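Long-range contacts in ATP-dependent Clp protease proteolytic subunit (Listeria monocytogenes, PDB 4JCQ), which probably cleaves misfolded and other proteins as the serine peptidase part of an ATP-dependent protease, assembled from heptameric rings that enclose a central cavity: residues 84-89 against 106-111; 110-115 against 165-170. One frame throughout, in Å; residues are numbered along the deposited sequence.

The two contacts meet at Asn110 and Thr111, their centres about 9 Å apart. In interaction 1, strand 81-86 pairs with strand 105-108 in the parallel five-stranded sheet, and both segments then turn a corner into the small parallel sheet of strands 88-90 and 111-114. Interaction 2 begins where interaction 1 ends and sets strand 111-114 against the loop 165-170 between helices 155-162 and 170-176. A probable hydrogen bond between Ser107 OG and Tyr113 OH ties the contacts together. Both touch a second subunit, and the small sheet leads to the predicted active-site residues Ser91 and His116, so the core sheet, subunit interface and active site are joined here.

Interaction 1: 84-89 against 106-111; sequences VGTGWV and FSLPNT
Val84 CG1 lies opposite its own backbone N (chi1 -177°), which carries it across to Leu108 CD1 at 3.7 Å, while the chi1 of Thr111, -46°, keeps OG1 beside the backbone N and puts it 3.3 Å from Thr86 CA. These groups mark two stages of a parallel beta pairing interrupted by a beta bulge: Val84 and Gly85 match Phe106 and Ser107, but Gly87 matches Thr111, a register shift of two. Before the bulge the backbone bonds are nearly straight, Gly85 N giving to Phe106 O at 3.0 Å and Leu108 N to Gly85 O at 2.9 Å. Beyond it the direct bond from Gly87 N to Asn110 O is weak. A water there accepts from Gly87 N, donates to Asn110 O and lies 2.7 Å from Thr86 OG1, which also hydrogen-bonds Thr69 of the second subunit. Thus both strands leave the five-stranded parallel sheet together and continue as the two-stranded one, a corner of the ClpP/crotonase fold. Leu108 CD2 packs alongside Thr86 CB, the two side chains pointing the same way. The loop at the corner is held from within, since Leu108 O accepts two hydroxyls on opposite faces of its carbonyl plane: Ser107 OG at 2.9 Å, which also hydrogen-bonds Tyr113 OH, and Thr111 OG1 at 2.8 Å, 51° above the plane.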
# COMPACT_ATOMS: atom_id res chain seq x y z
N VAL H 84 18.07 15.16 21.70
CA VAL H 84 17.70 14.44 22.91
C VAL H 84 17.86 12.94 22.66
O VAL H 84 17.11 12.34 21.89
CB VAL H 84 16.25 14.74 23.36
CG1 VAL H 84 15.94 14.02 24.66
CG2 VAL H 84 16.03 16.24 23.53
N GLY H 85 18.86 12.34 23.30
CA GLY H 85 19.08 10.90 23.20
C GLY H 85 18.06 10.16 24.03
O GLY H 85 17.72 10.59 25.14
N THR H 86 17.55 9.06 23.49
CA THR H 86 16.55 8.25 24.19
C THR H 86 16.63 6.77 23.79
O THR H 86 16.76 6.44 22.61
CB THR H 86 15.11 8.80 24.00
OG1 THR H 86 14.17 7.91 24.61
CG2 THR H 86 14.76 8.99 22.52
N GLY H 87 16.56 5.88 24.78
CA GLY H 87 16.67 4.44 24.54
C GLY H 87 18.11 4.02 24.32
O GLY H 87 18.79 3.59 25.26
N TRP H 88 18.57 4.12 23.08
CA TRP H 88 20.00 3.99 22.80
C TRP H 88 20.46 4.87 21.67
O TRP H 88 19.67 5.26 20.81
CB TRP H 88 20.45 2.53 22.60
CG TRP H 88 19.78 1.75 21.48
CD1 TRP H 88 18.94 2.22 20.47
CD2 TRP H 88 19.91 0.31 21.21
NE1 TRP H 88 18.54 1.20 19.64
CE2 TRP H 88 19.10 0.03 20.02
CE3 TRP H 88 20.60 -0.74 21.82
CZ2 TRP H 88 18.98 -1.25 19.49
CZ3 TRP H 88 20.48 -2.03 21.26
CH2 TRP H 88 19.69 -2.27 20.13
N VAL H 89 21.74 5.23 21.72
CA VAL H 89 22.38 6.03 20.68
C VAL H 89 23.74 5.41 20.43
O VAL H 89 24.62 5.45 21.30
CB VAL H 89 22.55 7.51 21.09
CG1 VAL H 89 23.18 8.32 19.96
CG2 VAL H 89 21.22 8.13 21.51
N PHE H 106 21.25 16.80 24.89
CA PHE H 106 20.50 16.35 26.06
C PHE H 106 20.28 14.84 26.02
O PHE H 106 20.43 14.20 24.98
CB PHE H 106 19.15 17.06 26.14
CG PHE H 106 19.25 18.56 26.23
CD1 PHE H 106 19.32 19.34 25.07
CD2 PHE H 106 19.26 19.20 27.46
CE1 PHE H 106 19.41 20.72 25.15
CE2 PHE H 106 19.35 20.58 27.55
CZ PHE H 106 19.42 21.34 26.39
N SER H 107 19.91 14.28 27.17
CA SER H 107 19.52 12.88 27.24
C SER H 107 18.38 12.64 28.21
O SER H 107 18.32 13.23 29.29
CB SER H 107 20.71 12.01 27.65
OG SER H 107 20.36 10.63 27.57
N LEU H 108 17.46 11.77 27.81
CA LEU H 108 16.48 11.21 28.72
C LEU H 108 17.19 10.16 29.60
O LEU H 108 18.21 9.61 29.18
CB LEU H 108 15.31 10.60 27.93
CG LEU H 108 14.05 11.47 27.69
CD1 LEU H 108 14.28 12.97 27.76
CD2 LEU H 108 13.36 11.08 26.38
N PRO H 109 16.68 9.91 30.82
CA PRO H 109 17.41 9.10 31.80
C PRO H 109 17.71 7.66 31.37
O PRO H 109 18.81 7.16 31.64
CB PRO H 109 16.49 9.10 33.03
CG PRO H 109 15.63 10.31 32.86
CD PRO H 109 15.41 10.41 31.38
N ASN H 110 16.76 7.00 30.72
CA ASN H 110 16.92 5.60 30.34
C ASN H 110 17.48 5.44 28.94
O ASN H 110 16.78 5.04 28.00
CB ASN H 110 15.60 4.84 30.53
CG ASN H 110 15.24 4.67 31.99
OD1 ASN H 110 15.84 3.86 32.70
ND2 ASN H 110 14.27 5.45 32.46
N THR H 111 18.76 5.76 28.81
CA THR H 111 19.47 5.76 27.54
C THR H 111 20.89 5.26 27.75
O THR H 111 21.53 5.60 28.75
CB THR H 111 19.53 7.17 26.92
OG1 THR H 111 18.23 7.79 26.99
CG2 THR H 111 19.99 7.13 25.46
O HOH W 1 14.85 7.06 27.04

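Interaction 2: 110-115 against 165-170; sequences NTRYMI and NFWLSV
Tyr113 O receives Leu168 N at 2.6 Å, with an angle of 173° at the hydrogen, and the return bond from Tyr113 N to Leu168 O measures 2.8 Å. Together they form a single antiparallel hydrogen-bonded bridge between strand 111-114 and the loop 165-170. Water continues the pairing at both ends: one molecule links Thr111 O to Val170 N, the first residue of helix 170-176, and another links Ile115 N to Phe166 O.

On one side of this bridge the Trp167 indole is gripped between two side chains of the strand. Over one face comes Arg112, whose CG sits between the backbone N and the carbonyl carbon (chi1 45°) and whose chain, extended from there to NE, runs its CD to 3.7 Å from Trp167 CE3 before the guanidinium reaches the ring. Its CZ stands 4.3 Å from the centroid of the Trp167 six-membered ring, close to the normal, and the two planes are 32° apart, a tilted cation-pi contact. Glu135 of the second subunit adds a long, weak ion pair to Arg112 NH2. Over the opposite face lies Met114: its CB makes a CH-pi contact with the six-membered ring, and SD, 3.9 Å from the centroid of the five-membered ring, a Met-aromatic one. A bend at chi3 turns CE back to 3.8 Å from Trp167 CZ2.

The far end of the contact borders the predicted catalytic centre. The Met114 side chain comes within about 4 Å of that of Ser91, the predicted nucleophile, and the Asn165 side chain within about 3 Å of that of His116. Asn165 probably stands where most ClpP relatives carry the aspartate of the serine-protease catalytic triad; the triad of this structure is in an inactive state.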
# COMPACT_ATOMS: atom_id res chain seq x y z
N ASN H 110 16.76 7.00 30.72
CA ASN H 110 16.92 5.60 30.34
C ASN H 110 17.48 5.44 28.94
O ASN H 110 16.78 5.04 28.00
CB ASN H 110 15.60 4.84 30.53
CG ASN H 110 15.24 4.67 31.99
OD1 ASN H 110 15.84 3.86 32.70
ND2 ASN H 110 14.27 5.45 32.46
N THR H 111 18.76 5.76 28.81
CA THR H 111 19.47 5.76 27.54
C THR H 111 20.89 5.26 27.75
O THR H 111 21.53 5.60 28.75
CB THR H 111 19.53 7.17 26.92
OG1 THR H 111 18.23 7.79 26.99
CG2 THR H 111 19.99 7.13 25.46
N ARG H 112 21.37 4.43 26.83
CA ARG H 112 22.77 4.03 26.80
C ARG H 112 23.44 4.46 25.49
O ARG H 112 22.77 4.60 24.47
CB ARG H 112 22.94 2.53 27.07
CG ARG H 112 21.99 1.62 26.31
CD ARG H 112 22.33 0.16 26.56
NE ARG H 112 21.46 -0.75 25.81
CZ ARG H 112 21.77 -2.00 25.49
NH1 ARG H 112 20.91 -2.75 24.81
NH2 ARG H 112 22.94 -2.51 25.86
N TYR H 113 24.75 4.66 25.56
CA TYR H 113 25.53 5.23 24.45
C TYR H 113 26.72 4.34 24.11
O TYR H 113 27.37 3.79 25.01
CB TYR H 113 26.02 6.64 24.81
CG TYR H 113 24.90 7.66 24.94
CD1 TYR H 113 24.63 8.55 23.91
CD2 TYR H 113 24.11 7.71 26.09
CE1 TYR H 113 23.61 9.48 24.01
CE2 TYR H 113 23.08 8.64 26.20
CZ TYR H 113 22.83 9.51 25.16
OH TYR H 113 21.81 10.42 25.27
N MET H 114 27.01 4.19 22.82
CA MET H 114 28.18 3.44 22.37
C MET H 114 28.80 4.10 21.14
O MET H 114 28.13 4.27 20.13
CB MET H 114 27.82 1.98 22.07
CG MET H 114 29.02 1.13 21.66
SD MET H 114 28.62 -0.62 21.45
CE MET H 114 27.64 -0.59 19.95
N ILE H 115 30.08 4.46 21.22
CA ILE H 115 30.73 5.15 20.11
C ILE H 115 31.42 4.22 19.10
O ILE H 115 31.98 4.69 18.11
CB ILE H 115 31.70 6.27 20.56
CG1 ILE H 115 32.97 5.70 21.19
CG2 ILE H 115 30.99 7.26 21.49
CD1 ILE H 115 34.13 6.68 21.18
N ASN H 165 33.65 -2.53 21.63
CA ASN H 165 32.21 -2.53 21.87
C ASN H 165 31.86 -2.43 23.34
O ASN H 165 31.69 -3.44 24.02
CB ASN H 165 31.57 -3.79 21.27
CG ASN H 165 31.59 -3.79 19.76
OD1 ASN H 165 30.71 -3.21 19.12
ND2 ASN H 165 32.58 -4.45 19.18
N PHE H 166 31.75 -1.20 23.84
CA PHE H 166 31.36 -0.98 25.22
C PHE H 166 30.29 0.08 25.36
O PHE H 166 30.36 1.16 24.77
CB PHE H 166 32.58 -0.68 26.11
CG PHE H 166 33.14 0.70 25.94
CD1 PHE H 166 32.92 1.67 26.92
CD2 PHE H 166 33.88 1.04 24.82
CE1 PHE H 166 33.43 2.95 26.77
CE2 PHE H 166 34.39 2.31 24.66
CZ PHE H 166 34.16 3.27 25.64
N TRP H 167 29.28 -0.24 26.16
CA TRP H 167 28.15 0.65 26.39
C TRP H 167 28.40 1.56 27.55
O TRP H 167 28.87 1.13 28.61
CB TRP H 167 26.89 -0.16 26.60
CG TRP H 167 26.37 -0.77 25.32
CD1 TRP H 167 26.59 -2.05 24.83
CD2 TRP H 167 25.51 -0.12 24.31
NE1 TRP H 167 25.95 -2.24 23.63
CE2 TRP H 167 25.29 -1.12 23.26
CE3 TRP H 167 24.94 1.14 24.18
CZ2 TRP H 167 24.51 -0.85 22.14
CZ3 TRP H 167 24.16 1.40 23.05
CH2 TRP H 167 23.95 0.43 22.06
N LEU H 168 28.10 2.83 27.35
CA LEU H 168 28.17 3.83 28.40
C LEU H 168 26.77 4.09 28.94
O LEU H 168 25.82 4.26 28.17
CB LEU H 168 28.77 5.13 27.87
CG LEU H 168 30.22 5.12 27.37
CD1 LEU H 168 30.47 6.32 26.48
CD2 LEU H 168 31.20 5.08 28.53
N SER H 169 26.65 4.14 30.27
CA SER H 169 25.43 4.59 30.91
C SER H 169 25.26 6.08 30.62
O SER H 169 26.19 6.74 30.15
CB SER H 169 25.49 4.34 32.42
OG SER H 169 26.42 5.21 33.04
N VAL H 170 24.07 6.61 30.91
CA VAL H 170 23.78 8.03 30.68
C VAL H 170 24.76 8.94 31.45
O VAL H 170 25.22 9.95 30.91
CB VAL H 170 22.29 8.36 30.96
CG1 VAL H 170 21.95 8.23 32.44
CG2 VAL H 170 21.94 9.75 30.43
O HOH W 2 22.08 4.37 31.45
O HOH W 3 31.44 3.70 23.72